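Local coordinates for 3-ketosteroid-delta4-5alpha-dehydrogenase (Rhodococcus jostii, PDB 4AT2), which probably catalyses the FAD-dependent dehydrogenation of 3-ketosteroids at the C4-C5 position of the A ring, a step in steroid catabolism, at residues I87-G92 with E130-H135; T93-A98 with V144-S149; P105-T110 with E177-A182; E122-D127 with S496-R501; D162-S167 with R184-Q189. One frame throughout, in Å; residues are numbered along the deposited sequence.

In the fold
Contacts 1, 2, 3 and 5 gather at a small antiparallel sheet of strands 87-88, 185-186 and 164-165 in the FAD-binding domain. Contact 5 pairs two of these strands; contact 1 sets the exit of the third against helix 132-141, with centres about 12 Å apart. Contact 2, centred about 8 Å from contact 5, adds helix 94-98, and contact 3 brings in helix 105-115. Contact 4 ties helix 122-130 to the C-terminal helix 490-507. The segments of contacts 1 to 4 alternate along the chain; contacts 1 and 2 close before contact 5 opens, and contact 4 encloses it. The Tyr88 side chain is about 6 Å from the flavin and about 8 Å from the steroid.

Contact 1: I87-G92 with E130-H135; sequences IYLGGG and EGSVEH
Leu89 CA is 3.3 Å from Ser132 OG, and the CD2 methyl of Leu89 touches both Ser132 and His135. It comes to the edge of the His135 imidazole, in the ring plane, 3.8 Å from CD2 of His135; the two side chains cross at about a right angle. NE2 of the same ring is hydrogen-bonded to Ser496. Next in sequence, Gly90 gives its N-H to Ser132 OG in a nearly straight bond (3.0 Å, 162°). The hydroxyl reaches this amide because OG stands opposite the backbone N of Ser132 (chi1 -159°). Here the chain has just left strand 87-88, the edge strand of a three-stranded antiparallel sheet near the flavin, and the serine, in the first turn of the helix behind Gly131 at the N-cap position, takes up an amide of that exit. Beyond it, Val133 CG2 lies 3.5 Å from Gly90 O. Gly91, with a positive phi of 85°, turns the chain across the same methyl, and Gly92 C finally rests 3.5 Å from Val133 CG2.

Contact 2: T93-A98 with V144-S149; sequences TPLQKA and VPFKES
A capping box opens the short helix 94-98, which packs on loop 144-149, with Leu95 reaching across from the helix to the loop. In the box, Thr93 OG1 accepts from Gln96 N at 3.0 Å, while Thr93 N donates to Gln96 OE1, also at 3.0 Å and on a lone pair in the carbonyl plane. Leu95 divides its two methyls between neighbouring parts of the loop. CD1 lies 4.0 Å from Phe146 CB, the two side chains crossing at about a right angle, whereas CD2 rests 3.7 Å from Lys147 O and 3.8 Å from Glu148 CA, against the inverse gamma turn centred on Glu148. Leu95 is also touched by Tyr136 of helix 132-141 and by His186 of strand 185-186. Cutting this side chain back to an alanine would probably open a gap between helix and loop, with Phe146 CB and Lys147 O losing the methyls that lie against them. One turn on, Ala98 CB sits 3.7 Å from Glu148 CD. The glutamate chain, extended beyond CG (chi2 -167°), runs past this methyl, and its carboxylate lies against it. Between helix and loop the attraction is therefore chiefly van der Waals, and the polar bonds of the capping box serve to fix the start of the helix.

Contact 3: P105-T110 with E177-A182; sequences PENMKT and EIAAPA. Unlike the reference sequence in segment 177-182: Ala180 (reference Thr).
Helix 105-115 runs past an irregular loop that approaches it most closely where Asn107 CA and Ala179 CA are 5.9 Å apart. From the helix the Asn107 side chain extends to the loop, and its amide pairs with both backbone groups of Ala180, a position that differs from the reference sequence. Asn107 ND2 donates to Ala180 O at 2.8 Å in an almost straight bond (175°), while Asn107 OD1 accepts from Ala180 N at 2.9 Å; both acceptors are met on a lone pair in the carbonyl plane. A trans first torsion (chi1 -170°) carries the amide out to the loop. The side chain thus treats one residue of the connection between strands 164-165 and 185-186 much as a neighbouring strand would, and ND2 is also bonded to Asp103. With a leucine in place of Asn107, the N-H and carbonyl of Ala180 would probably lose their mates and this part of the loop could drift from the helix. One turn along, Thr110 CG2 comes 3.5 Å from Ile178 O and 4.1 Å from Ile178 CG2. Its hydroxyl turns back on its own helix, where Thr110 OG1 donates to Glu106 O at 2.9 Å.

Contact 4: E122-D127 with S496-R501; sequences EEKITD and SFYGRR
Asp127 and Arg501 approach from opposite directions between two helices that lie nearly perpendicular, helix 122-130 and the long C-terminal helix 490-507, whose local axes come no nearer than 12.4 Å at a crossing angle of 97°. At that separation side chains must span the space, and the tight part is the carboxylate of Asp127. Its OD2 accepts twice: Tyr498 OH donates at 2.7 Å to the anti lone pair, and Arg501 NH1 donates at 2.8 Å to the syn one. Arg501 grips end-on, for NH2 also donates to Asp127 OD1 at 3.2 Å, although the carboxylate and guanidinium planes are 57° apart and the pairing is twisted. NH1 is bonded to Val456 O as well. Phe497 brings a ring edge to OD2 and lays CE1 over one face of the guanidinium, helping to fix its rotation. With a tyrosine and an arginine both donating to it, the acid is likely to remain ionised. The looser part lies to both sides. Toward Lys124 the aliphatic CG and CD lie along the Tyr498 ring, Lys124 CG 3.7 Å from Tyr498 CZ, and the lysine amino group is at most weakly attracted to the ring. Toward the water the link is indirect: water 1 donates to Asp127 O at 2.8 Å and accepts only a weak bond from Arg501 NH2 at 3.2 Å.

Contact 5: D162-S167 with R184-Q189; sequences DGLMYS and RGHVPQ
Leu164 faces His186 across two antiparallel strands of a three-stranded sheet, a non-hydrogen-bonded pair whose side chains lie side by side and point the same way. From CB the chain continues with CG turned away from the backbone N (chi1 -171°), and of its two methyls CD1 leans to the partner strand. There it sits over one face of the imidazole in a CH-pi contact that comes nearest at His186 CE1, 3.6 Å away, while Leu164 CD1 is also 3.7 Å from Gly185 O. Leu95 of helix 94-98 touches both side chains. Arg184 O lies in the ring plane and accepts from His186 ND1 at 3.0 Å, which helps fix the ring's rotation, and NE2 is bonded to Thr93. Between the strands the backbones are joined by Met165 N to Gly185 O and Gly185 N to Met165 O, both 3.0 Å, and by Val187 N to Gly163 O at 2.7 Å. A side chain at Gly185 would collide with Met165 O and with Ser167, whose OG, hydrogen-bonded to Ser488 O, already lies 3.5 Å from Gly185 CA.

Contact 1: I87-G92 with E130-H135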
# COMPACT_ATOMS: atom_id res chain seq x y z
N ILE A 87 -17.70 8.84 -16.33
CA ILE A 87 -18.20 7.52 -15.96
C ILE A 87 -17.46 6.56 -16.88
O ILE A 87 -17.55 6.68 -18.11
CB ILE A 87 -19.73 7.40 -16.17
CG1 ILE A 87 -20.47 8.62 -15.62
CG2 ILE A 87 -20.24 6.11 -15.53
CD1 ILE A 87 -21.96 8.64 -15.95
N TYR A 88 -16.68 5.65 -16.29
CA TYR A 88 -15.80 4.77 -17.05
C TYR A 88 -16.58 3.60 -17.65
O TYR A 88 -16.87 2.62 -16.98
CB TYR A 88 -14.63 4.27 -16.17
CG TYR A 88 -13.49 3.75 -17.02
CD1 TYR A 88 -12.50 4.61 -17.48
CD2 TYR A 88 -13.46 2.40 -17.41
CE1 TYR A 88 -11.48 4.15 -18.29
CE2 TYR A 88 -12.43 1.92 -18.22
CZ TYR A 88 -11.46 2.80 -18.66
OH TYR A 88 -10.46 2.36 -19.49
N LEU A 89 -16.91 3.71 -18.94
CA LEU A 89 -17.77 2.72 -19.60
C LEU A 89 -17.20 2.36 -20.95
O LEU A 89 -16.49 3.16 -21.56
CB LEU A 89 -19.18 3.29 -19.76
CG LEU A 89 -19.88 3.75 -18.48
CD1 LEU A 89 -21.15 4.48 -18.85
CD2 LEU A 89 -20.18 2.57 -17.55
N GLY A 90 -17.51 1.16 -21.44
CA GLY A 90 -16.96 0.75 -22.73
C GLY A 90 -17.51 -0.58 -23.17
O GLY A 90 -18.59 -1.00 -22.73
N GLY A 91 -16.75 -1.23 -24.06
CA GLY A 91 -17.14 -2.50 -24.65
C GLY A 91 -18.04 -2.36 -25.86
O GLY A 91 -18.62 -3.35 -26.33
N GLY A 92 -18.16 -1.13 -26.36
CA GLY A 92 -19.01 -0.84 -27.52
C GLY A 92 -20.30 -0.12 -27.20
O GLY A 92 -21.37 -0.53 -27.65
N GLU A 130 -18.32 -6.84 -18.83
CA GLU A 130 -19.37 -7.56 -19.54
C GLU A 130 -20.72 -6.86 -19.45
O GLU A 130 -21.56 -6.98 -20.36
CB GLU A 130 -19.47 -9.01 -19.06
CG GLU A 130 -18.26 -9.86 -19.40
CD GLU A 130 -18.01 -10.06 -20.90
OE1 GLU A 130 -18.98 -10.03 -21.70
OE2 GLU A 130 -16.84 -10.27 -21.27
N GLY A 131 -20.94 -6.11 -18.37
CA GLY A 131 -22.20 -5.40 -18.17
C GLY A 131 -22.17 -3.92 -18.55
O GLY A 131 -23.14 -3.20 -18.30
N SER A 132 -21.07 -3.46 -19.15
CA SER A 132 -20.85 -2.01 -19.32
C SER A 132 -21.82 -1.34 -20.30
O SER A 132 -22.37 -0.28 -20.01
CB SER A 132 -19.39 -1.71 -19.71
OG SER A 132 -19.07 -0.36 -19.41
N VAL A 133 -22.01 -1.95 -21.47
CA VAL A 133 -22.94 -1.39 -22.45
C VAL A 133 -24.37 -1.36 -21.89
O VAL A 133 -25.06 -0.35 -22.03
CB VAL A 133 -22.85 -2.16 -23.79
CG1 VAL A 133 -23.93 -1.71 -24.78
CG2 VAL A 133 -21.47 -1.95 -24.40
N GLU A 134 -24.79 -2.44 -21.23
CA GLU A 134 -26.12 -2.46 -20.58
C GLU A 134 -26.24 -1.32 -19.57
O GLU A 134 -27.28 -0.67 -19.48
CB GLU A 134 -26.38 -3.82 -19.91
CG GLU A 134 -27.81 -4.00 -19.36
CD GLU A 134 -28.06 -3.32 -18.02
OE1 GLU A 134 -27.08 -2.97 -17.33
OE2 GLU A 134 -29.24 -3.13 -17.64
N HIS A 135 -25.15 -1.08 -18.84
CA HIS A 135 -25.17 -0.04 -17.81
C HIS A 135 -25.25 1.35 -18.41
O HIS A 135 -25.99 2.19 -17.90
CB HIS A 135 -23.98 -0.21 -16.88
CG HIS A 135 -24.01 0.72 -15.69
ND1 HIS A 135 -25.03 0.76 -14.82
CD2 HIS A 135 -23.08 1.66 -15.25
CE1 HIS A 135 -24.78 1.69 -13.88
NE2 HIS A 135 -23.58 2.24 -14.14

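Contact 2: T93-A98 with V144-S149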
# COMPACT_ATOMS: atom_id res chain seq x y z
N THR A 93 -20.23 0.96 -26.43
CA THR A 93 -21.45 1.71 -26.10
C THR A 93 -21.97 2.43 -27.35
O THR A 93 -21.20 2.67 -28.28
CB THR A 93 -21.21 2.76 -25.00
OG1 THR A 93 -20.33 3.77 -25.50
CG2 THR A 93 -20.58 2.11 -23.76
N PRO A 94 -23.26 2.81 -27.36
CA PRO A 94 -23.74 3.62 -28.48
C PRO A 94 -22.94 4.92 -28.65
O PRO A 94 -22.79 5.41 -29.77
CB PRO A 94 -25.18 3.92 -28.09
CG PRO A 94 -25.59 2.70 -27.32
CD PRO A 94 -24.37 2.37 -26.50
N LEU A 95 -22.42 5.48 -27.56
CA LEU A 95 -21.61 6.70 -27.64
C LEU A 95 -20.28 6.43 -28.35
O LEU A 95 -19.88 7.18 -29.26
CB LEU A 95 -21.37 7.29 -26.25
CG LEU A 95 -21.31 8.81 -26.15
CD1 LEU A 95 -20.82 9.21 -24.77
CD2 LEU A 95 -20.46 9.51 -27.19
N GLN A 96 -19.58 5.37 -27.93
CA GLN A 96 -18.34 4.98 -28.61
C GLN A 96 -18.59 4.77 -30.11
O GLN A 96 -17.83 5.28 -30.93
CB GLN A 96 -17.73 3.71 -28.00
CG GLN A 96 -17.13 3.91 -26.61
CD GLN A 96 -16.64 2.60 -26.02
OE1 GLN A 96 -17.36 1.62 -26.02
NE2 GLN A 96 -15.41 2.59 -25.52
N LYS A 97 -19.65 4.05 -30.44
CA LYS A 97 -19.96 3.75 -31.85
C LYS A 97 -20.24 5.04 -32.64
O LYS A 97 -19.74 5.21 -33.77
CB LYS A 97 -21.13 2.76 -31.95
CG LYS A 97 -20.76 1.36 -31.48
CD LYS A 97 -21.93 0.39 -31.56
CE LYS A 97 -21.52 -0.99 -31.07
NZ LYS A 97 -20.63 -1.73 -32.02
N ALA A 98 -21.02 5.94 -32.04
CA ALA A 98 -21.35 7.21 -32.71
C ALA A 98 -20.12 8.07 -33.00
O ALA A 98 -20.08 8.82 -33.99
CB ALA A 98 -22.35 8.00 -31.86
N VAL A 144 -30.12 10.26 -18.06
CA VAL A 144 -28.79 10.87 -18.10
C VAL A 144 -28.46 11.16 -19.56
O VAL A 144 -28.43 10.23 -20.37
CB VAL A 144 -27.70 9.94 -17.51
CG1 VAL A 144 -26.33 10.62 -17.56
CG2 VAL A 144 -28.05 9.56 -16.07
N PRO A 145 -28.21 12.45 -19.91
CA PRO A 145 -27.96 12.79 -21.30
C PRO A 145 -26.47 12.74 -21.66
O PRO A 145 -25.62 13.09 -20.84
CB PRO A 145 -28.47 14.24 -21.38
CG PRO A 145 -28.17 14.81 -20.03
CD PRO A 145 -28.22 13.65 -19.05
N PHE A 146 -26.15 12.29 -22.87
CA PHE A 146 -24.77 12.31 -23.36
C PHE A 146 -24.74 12.89 -24.76
O PHE A 146 -25.54 12.51 -25.63
CB PHE A 146 -24.15 10.91 -23.39
CG PHE A 146 -24.04 10.24 -22.05
CD1 PHE A 146 -25.09 9.46 -21.57
CD2 PHE A 146 -22.88 10.35 -21.28
CE1 PHE A 146 -24.99 8.82 -20.33
CE2 PHE A 146 -22.78 9.71 -20.05
CZ PHE A 146 -23.84 8.94 -19.58
N LYS A 147 -23.82 13.82 -25.00
CA LYS A 147 -23.63 14.35 -26.34
C LYS A 147 -22.76 13.38 -27.12
O LYS A 147 -21.71 12.96 -26.64
CB LYS A 147 -22.95 15.71 -26.28
CG LYS A 147 -22.95 16.41 -27.63
CD LYS A 147 -22.36 17.79 -27.49
CE LYS A 147 -22.20 18.46 -28.84
NZ LYS A 147 -21.84 19.89 -28.64
N GLU A 148 -23.19 13.03 -28.33
CA GLU A 148 -22.47 12.04 -29.13
C GLU A 148 -21.32 12.72 -29.89
O GLU A 148 -21.35 12.87 -31.11
CB GLU A 148 -23.44 11.22 -30.02
CG GLU A 148 -24.43 10.43 -29.17
CD GLU A 148 -25.22 9.35 -29.92
OE1 GLU A 148 -25.65 9.61 -31.06
OE2 GLU A 148 -25.41 8.25 -29.33
N SER A 149 -20.33 13.18 -29.12
CA SER A 149 -19.15 13.84 -29.66
C SER A 149 -17.97 13.56 -28.75
O SER A 149 -18.13 13.34 -27.53
CB SER A 149 -19.37 15.35 -29.79
OG SER A 149 -19.73 15.88 -28.54

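Contact 3: P105-T110 with E177-A182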
# COMPACT_ATOMS: atom_id res chain seq x y z
N PRO A 105 -15.83 -5.87 -24.47
CA PRO A 105 -15.60 -6.20 -23.07
C PRO A 105 -14.23 -6.82 -22.81
O PRO A 105 -13.61 -6.52 -21.79
CB PRO A 105 -16.73 -7.16 -22.73
CG PRO A 105 -17.84 -6.71 -23.63
CD PRO A 105 -17.15 -6.37 -24.93
N GLU A 106 -13.74 -7.66 -23.74
CA GLU A 106 -12.43 -8.27 -23.55
C GLU A 106 -11.31 -7.24 -23.61
O GLU A 106 -10.36 -7.29 -22.82
CB GLU A 106 -12.16 -9.41 -24.54
CG GLU A 106 -10.91 -10.24 -24.21
CD GLU A 106 -10.82 -10.67 -22.74
OE1 GLU A 106 -11.78 -11.26 -22.19
OE2 GLU A 106 -9.76 -10.40 -22.12
N ASN A 107 -11.41 -6.31 -24.56
CA ASN A 107 -10.41 -5.26 -24.70
C ASN A 107 -10.41 -4.32 -23.49
O ASN A 107 -9.36 -3.96 -22.96
CB ASN A 107 -10.65 -4.47 -25.99
CG ASN A 107 -9.52 -3.54 -26.31
OD1 ASN A 107 -8.35 -3.95 -26.36
ND2 ASN A 107 -9.84 -2.26 -26.50
N MET A 108 -11.61 -3.97 -23.04
CA MET A 108 -11.76 -3.15 -21.85
C MET A 108 -11.15 -3.84 -20.63
O MET A 108 -10.43 -3.20 -19.85
CB MET A 108 -13.24 -2.84 -21.63
CG MET A 108 -13.51 -1.86 -20.52
SD MET A 108 -15.28 -1.55 -20.51
CE MET A 108 -15.43 -0.68 -18.96
N LYS A 109 -11.43 -5.13 -20.47
CA LYS A 109 -10.91 -5.90 -19.34
C LYS A 109 -9.37 -5.94 -19.37
O LYS A 109 -8.71 -5.74 -18.35
CB LYS A 109 -11.49 -7.33 -19.33
CG LYS A 109 -10.86 -8.23 -18.26
CD LYS A 109 -11.29 -9.68 -18.36
CE LYS A 109 -10.37 -10.56 -17.51
NZ LYS A 109 -10.95 -11.92 -17.30
N THR A 110 -8.81 -6.16 -20.56
CA THR A 110 -7.36 -6.24 -20.71
C THR A 110 -6.71 -4.93 -20.27
O THR A 110 -5.73 -4.93 -19.52
CB THR A 110 -6.98 -6.60 -22.16
OG1 THR A 110 -7.53 -7.90 -22.46
CG2 THR A 110 -5.45 -6.66 -22.34
N GLU A 177 0.07 -0.57 -26.11
CA GLU A 177 0.62 -1.80 -26.72
C GLU A 177 0.09 -3.06 -26.05
O GLU A 177 0.42 -4.18 -26.48
CB GLU A 177 2.15 -1.81 -26.65
CG GLU A 177 2.81 -0.49 -27.01
CD GLU A 177 3.26 -0.37 -28.45
OE1 GLU A 177 2.65 -1.00 -29.35
OE2 GLU A 177 4.22 0.41 -28.69
N ILE A 178 -0.73 -2.89 -25.02
CA ILE A 178 -1.28 -3.98 -24.22
C ILE A 178 -2.75 -4.23 -24.59
O ILE A 178 -3.20 -5.38 -24.66
CB ILE A 178 -1.14 -3.67 -22.70
CG1 ILE A 178 0.34 -3.64 -22.30
CG2 ILE A 178 -1.91 -4.68 -21.85
CD1 ILE A 178 0.60 -3.01 -20.95
N ALA A 179 -3.48 -3.14 -24.84
CA ALA A 179 -4.87 -3.19 -25.25
C ALA A 179 -5.03 -2.20 -26.38
O ALA A 179 -4.27 -1.23 -26.46
CB ALA A 179 -5.78 -2.80 -24.09
N ALA A 180 -6.00 -2.43 -27.26
CA ALA A 180 -6.26 -1.46 -28.32
C ALA A 180 -6.87 -0.22 -27.67
O ALA A 180 -7.83 -0.34 -26.92
CB ALA A 180 -7.21 -2.04 -29.36
N PRO A 181 -6.29 0.97 -27.93
CA PRO A 181 -6.84 2.20 -27.33
C PRO A 181 -8.31 2.42 -27.69
O PRO A 181 -8.70 2.28 -28.84
CB PRO A 181 -5.99 3.30 -27.97
CG PRO A 181 -4.67 2.64 -28.22
CD PRO A 181 -5.03 1.24 -28.65
N ALA A 182 -9.10 2.73 -26.67
CA ALA A 182 -10.49 3.12 -26.86
C ALA A 182 -10.81 4.07 -25.72
O ALA A 182 -10.47 3.79 -24.57
CB ALA A 182 -11.41 1.91 -26.82

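Contact 4: E122-D127 with S496-R501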
# COMPACT_ATOMS: atom_id res chain seq x y z
N GLU A 122 -10.01 -9.64 -10.70
CA GLU A 122 -10.33 -10.04 -12.06
C GLU A 122 -11.82 -10.37 -12.22
O GLU A 122 -12.44 -9.99 -13.23
CB GLU A 122 -9.47 -11.22 -12.52
CG GLU A 122 -9.59 -11.47 -14.02
CD GLU A 122 -8.78 -12.65 -14.52
OE1 GLU A 122 -7.96 -13.21 -13.75
OE2 GLU A 122 -8.97 -13.01 -15.70
N GLU A 123 -12.40 -11.04 -11.24
CA GLU A 123 -13.83 -11.35 -11.29
C GLU A 123 -14.65 -10.07 -11.40
O GLU A 123 -15.56 -9.98 -12.24
CB GLU A 123 -14.27 -12.16 -10.06
CG GLU A 123 -15.74 -12.56 -10.10
CD GLU A 123 -16.30 -13.04 -8.76
OE1 GLU A 123 -15.69 -12.80 -7.71
OE2 GLU A 123 -17.38 -13.65 -8.76
N LYS A 124 -14.36 -9.08 -10.55
CA LYS A 124 -15.12 -7.84 -10.54
C LYS A 124 -14.94 -7.05 -11.84
O LYS A 124 -15.91 -6.61 -12.43
CB LYS A 124 -14.76 -6.96 -9.34
CG LYS A 124 -15.77 -5.84 -9.09
CD LYS A 124 -15.45 -4.99 -7.86
CE LYS A 124 -15.46 -5.85 -6.61
NZ LYS A 124 -16.21 -5.25 -5.48
N ILE A 125 -13.69 -6.90 -12.28
CA ILE A 125 -13.44 -6.18 -13.53
C ILE A 125 -14.11 -6.87 -14.72
O ILE A 125 -14.74 -6.19 -15.54
CB ILE A 125 -11.94 -5.91 -13.75
CG1 ILE A 125 -11.51 -4.78 -12.79
CG2 ILE A 125 -11.65 -5.53 -15.20
CD1 ILE A 125 -10.02 -4.50 -12.75
N THR A 126 -14.03 -8.20 -14.79
CA THR A 126 -14.67 -8.96 -15.88
C THR A 126 -16.18 -8.68 -15.90
O THR A 126 -16.75 -8.34 -16.95
CB THR A 126 -14.39 -10.48 -15.77
OG1 THR A 126 -12.97 -10.68 -15.76
CG2 THR A 126 -14.96 -11.24 -16.97
N ASP A 127 -16.79 -8.77 -14.72
CA ASP A 127 -18.20 -8.51 -14.53
C ASP A 127 -18.58 -7.07 -14.95
O ASP A 127 -19.56 -6.86 -15.67
CB ASP A 127 -18.54 -8.78 -13.06
CG ASP A 127 -19.96 -8.45 -12.72
OD1 ASP A 127 -20.86 -9.16 -13.21
OD2 ASP A 127 -20.17 -7.52 -11.92
N SER A 496 -22.05 3.57 -9.48
CA SER A 496 -23.39 3.39 -10.07
C SER A 496 -23.66 1.93 -10.44
O SER A 496 -24.75 1.42 -10.19
CB SER A 496 -23.61 4.31 -11.27
OG SER A 496 -22.64 4.08 -12.28
N PHE A 497 -22.66 1.26 -11.01
CA PHE A 497 -22.82 -0.13 -11.46
C PHE A 497 -23.09 -1.05 -10.26
O PHE A 497 -24.05 -1.85 -10.26
CB PHE A 497 -21.55 -0.58 -12.21
CG PHE A 497 -21.67 -1.93 -12.88
CD1 PHE A 497 -21.53 -3.11 -12.14
CD2 PHE A 497 -21.86 -2.01 -14.25
CE1 PHE A 497 -21.63 -4.35 -12.77
CE2 PHE A 497 -21.94 -3.25 -14.89
CZ PHE A 497 -21.84 -4.42 -14.15
N TYR A 498 -22.24 -0.95 -9.24
CA TYR A 498 -22.38 -1.81 -8.05
C TYR A 498 -23.42 -1.31 -7.05
O TYR A 498 -23.94 -2.10 -6.26
CB TYR A 498 -21.01 -2.18 -7.42
CG TYR A 498 -20.29 -3.10 -8.38
CD1 TYR A 498 -20.80 -4.37 -8.62
CD2 TYR A 498 -19.19 -2.67 -9.11
CE1 TYR A 498 -20.20 -5.22 -9.54
CE2 TYR A 498 -18.59 -3.50 -10.03
CZ TYR A 498 -19.09 -4.77 -10.24
OH TYR A 498 -18.50 -5.59 -11.18
N GLY A 499 -23.76 -0.03 -7.14
CA GLY A 499 -24.94 0.51 -6.45
C GLY A 499 -26.19 -0.22 -6.93
O GLY A 499 -26.97 -0.72 -6.12
N ARG A 500 -26.37 -0.31 -8.25
CA ARG A 500 -27.46 -1.12 -8.81
C ARG A 500 -27.51 -2.53 -8.22
O ARG A 500 -28.56 -2.99 -7.76
CB ARG A 500 -27.35 -1.20 -10.34
CG ARG A 500 -27.71 0.09 -11.06
CD ARG A 500 -27.51 -0.08 -12.57
NE ARG A 500 -28.40 -1.12 -13.10
CZ ARG A 500 -28.24 -1.71 -14.29
NH1 ARG A 500 -27.22 -1.37 -15.08
NH2 ARG A 500 -29.10 -2.63 -14.68
N ARG A 501 -26.36 -3.20 -8.23
CA ARG A 501 -26.26 -4.57 -7.75
C ARG A 501 -26.64 -4.65 -6.26
O ARG A 501 -27.31 -5.60 -5.84
CB ARG A 501 -24.85 -5.13 -7.97
CG ARG A 501 -24.50 -5.38 -9.44
CD ARG A 501 -25.18 -6.64 -9.99
NE ARG A 501 -24.87 -6.80 -11.42
CZ ARG A 501 -23.74 -7.33 -11.89
NH1 ARG A 501 -22.80 -7.79 -11.07
NH2 ARG A 501 -23.55 -7.42 -13.21
O HOH W 1 -22.06 -8.11 -15.90

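Contact 5: D162-S167 with R184-Q189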
# COMPACT_ATOMS: atom_id res chain seq x y z
N ASP A 162 -18.96 17.89 -24.59
CA ASP A 162 -18.72 16.61 -25.27
C ASP A 162 -18.89 15.43 -24.33
O ASP A 162 -18.67 15.53 -23.12
CB ASP A 162 -17.36 16.60 -25.94
CG ASP A 162 -17.26 17.65 -27.03
OD1 ASP A 162 -18.05 17.58 -27.99
OD2 ASP A 162 -16.42 18.55 -26.91
N GLY A 163 -19.32 14.30 -24.90
CA GLY A 163 -19.67 13.14 -24.09
C GLY A 163 -18.61 12.07 -23.95
O GLY A 163 -18.74 11.20 -23.10
N LEU A 164 -17.57 12.11 -24.78
CA LEU A 164 -16.57 11.04 -24.75
C LEU A 164 -15.15 11.59 -24.81
O LEU A 164 -14.86 12.53 -25.56
CB LEU A 164 -16.83 10.04 -25.90
CG LEU A 164 -16.03 8.73 -25.95
CD1 LEU A 164 -16.41 7.79 -24.81
CD2 LEU A 164 -16.27 8.04 -27.28
N MET A 165 -14.27 11.01 -24.00
CA MET A 165 -12.89 11.47 -23.90
C MET A 165 -12.04 10.33 -23.34
O MET A 165 -12.54 9.54 -22.54
CB MET A 165 -12.83 12.69 -22.97
CG MET A 165 -11.48 13.38 -22.88
SD MET A 165 -11.63 14.88 -21.88
CE MET A 165 -9.91 15.24 -21.59
N TYR A 166 -10.79 10.23 -23.78
CA TYR A 166 -9.83 9.35 -23.11
C TYR A 166 -9.64 9.81 -21.67
O TYR A 166 -9.53 11.00 -21.41
CB TYR A 166 -8.47 9.32 -23.82
CG TYR A 166 -8.45 8.42 -25.03
CD1 TYR A 166 -8.33 7.03 -24.88
CD2 TYR A 166 -8.54 8.94 -26.33
CE1 TYR A 166 -8.29 6.18 -25.98
CE2 TYR A 166 -8.52 8.10 -27.44
CZ TYR A 166 -8.39 6.73 -27.26
OH TYR A 166 -8.37 5.89 -28.36
N SER A 167 -9.59 8.85 -20.75
CA SER A 167 -9.59 9.21 -19.32
C SER A 167 -8.70 8.32 -18.45
O SER A 167 -8.70 8.47 -17.22
CB SER A 167 -11.05 9.24 -18.79
OG SER A 167 -11.58 7.93 -18.61
N ARG A 184 -13.02 5.74 -22.92
CA ARG A 184 -14.08 5.19 -22.08
C ARG A 184 -14.61 6.22 -21.09
O ARG A 184 -15.48 5.91 -20.29
CB ARG A 184 -13.57 3.94 -21.36
CG ARG A 184 -13.20 2.83 -22.36
CD ARG A 184 -12.93 1.49 -21.70
NE ARG A 184 -12.41 0.58 -22.73
CZ ARG A 184 -11.11 0.33 -22.91
NH1 ARG A 184 -10.19 0.86 -22.11
NH2 ARG A 184 -10.75 -0.47 -23.91
N GLY A 185 -14.09 7.44 -21.14
CA GLY A 185 -14.63 8.50 -20.28
C GLY A 185 -15.93 9.04 -20.86
O GLY A 185 -15.90 9.89 -21.76
N HIS A 186 -17.07 8.56 -20.35
CA HIS A 186 -18.40 9.02 -20.78
C HIS A 186 -18.85 10.12 -19.86
O HIS A 186 -18.89 9.92 -18.65
CB HIS A 186 -19.40 7.88 -20.76
CG HIS A 186 -19.16 6.83 -21.83
ND1 HIS A 186 -18.03 6.09 -21.89
CD2 HIS A 186 -19.95 6.42 -22.89
CE1 HIS A 186 -18.12 5.24 -22.93
NE2 HIS A 186 -19.30 5.45 -23.54
N VAL A 187 -19.21 11.28 -20.41
CA VAL A 187 -19.45 12.47 -19.58
C VAL A 187 -20.84 13.01 -19.87
O VAL A 187 -21.15 13.32 -21.01
CB VAL A 187 -18.39 13.56 -19.84
CG1 VAL A 187 -18.56 14.75 -18.88
CG2 VAL A 187 -16.99 12.97 -19.70
N PRO A 188 -21.71 13.10 -18.85
CA PRO A 188 -23.05 13.61 -19.11
C PRO A 188 -23.04 15.03 -19.67
O PRO A 188 -22.15 15.82 -19.36
CB PRO A 188 -23.72 13.57 -17.73
CG PRO A 188 -23.03 12.43 -17.04
CD PRO A 188 -21.60 12.55 -17.48
N GLN A 189 -24.04 15.33 -20.50
CA GLN A 189 -24.13 16.61 -21.18
C GLN A 189 -24.63 17.67 -20.21
O GLN A 189 -25.70 17.54 -19.63
CB GLN A 189 -25.06 16.50 -22.39
CG GLN A 189 -25.04 17.72 -23.32
CD GLN A 189 -25.95 17.55 -24.52
OE1 GLN A 189 -26.79 16.64 -24.57
NE2 GLN A 189 -25.79 18.43 -25.50
O HOH W 2 -19.97 17.11 -20.88
O HOH W 3 -11.10 6.43 -20.94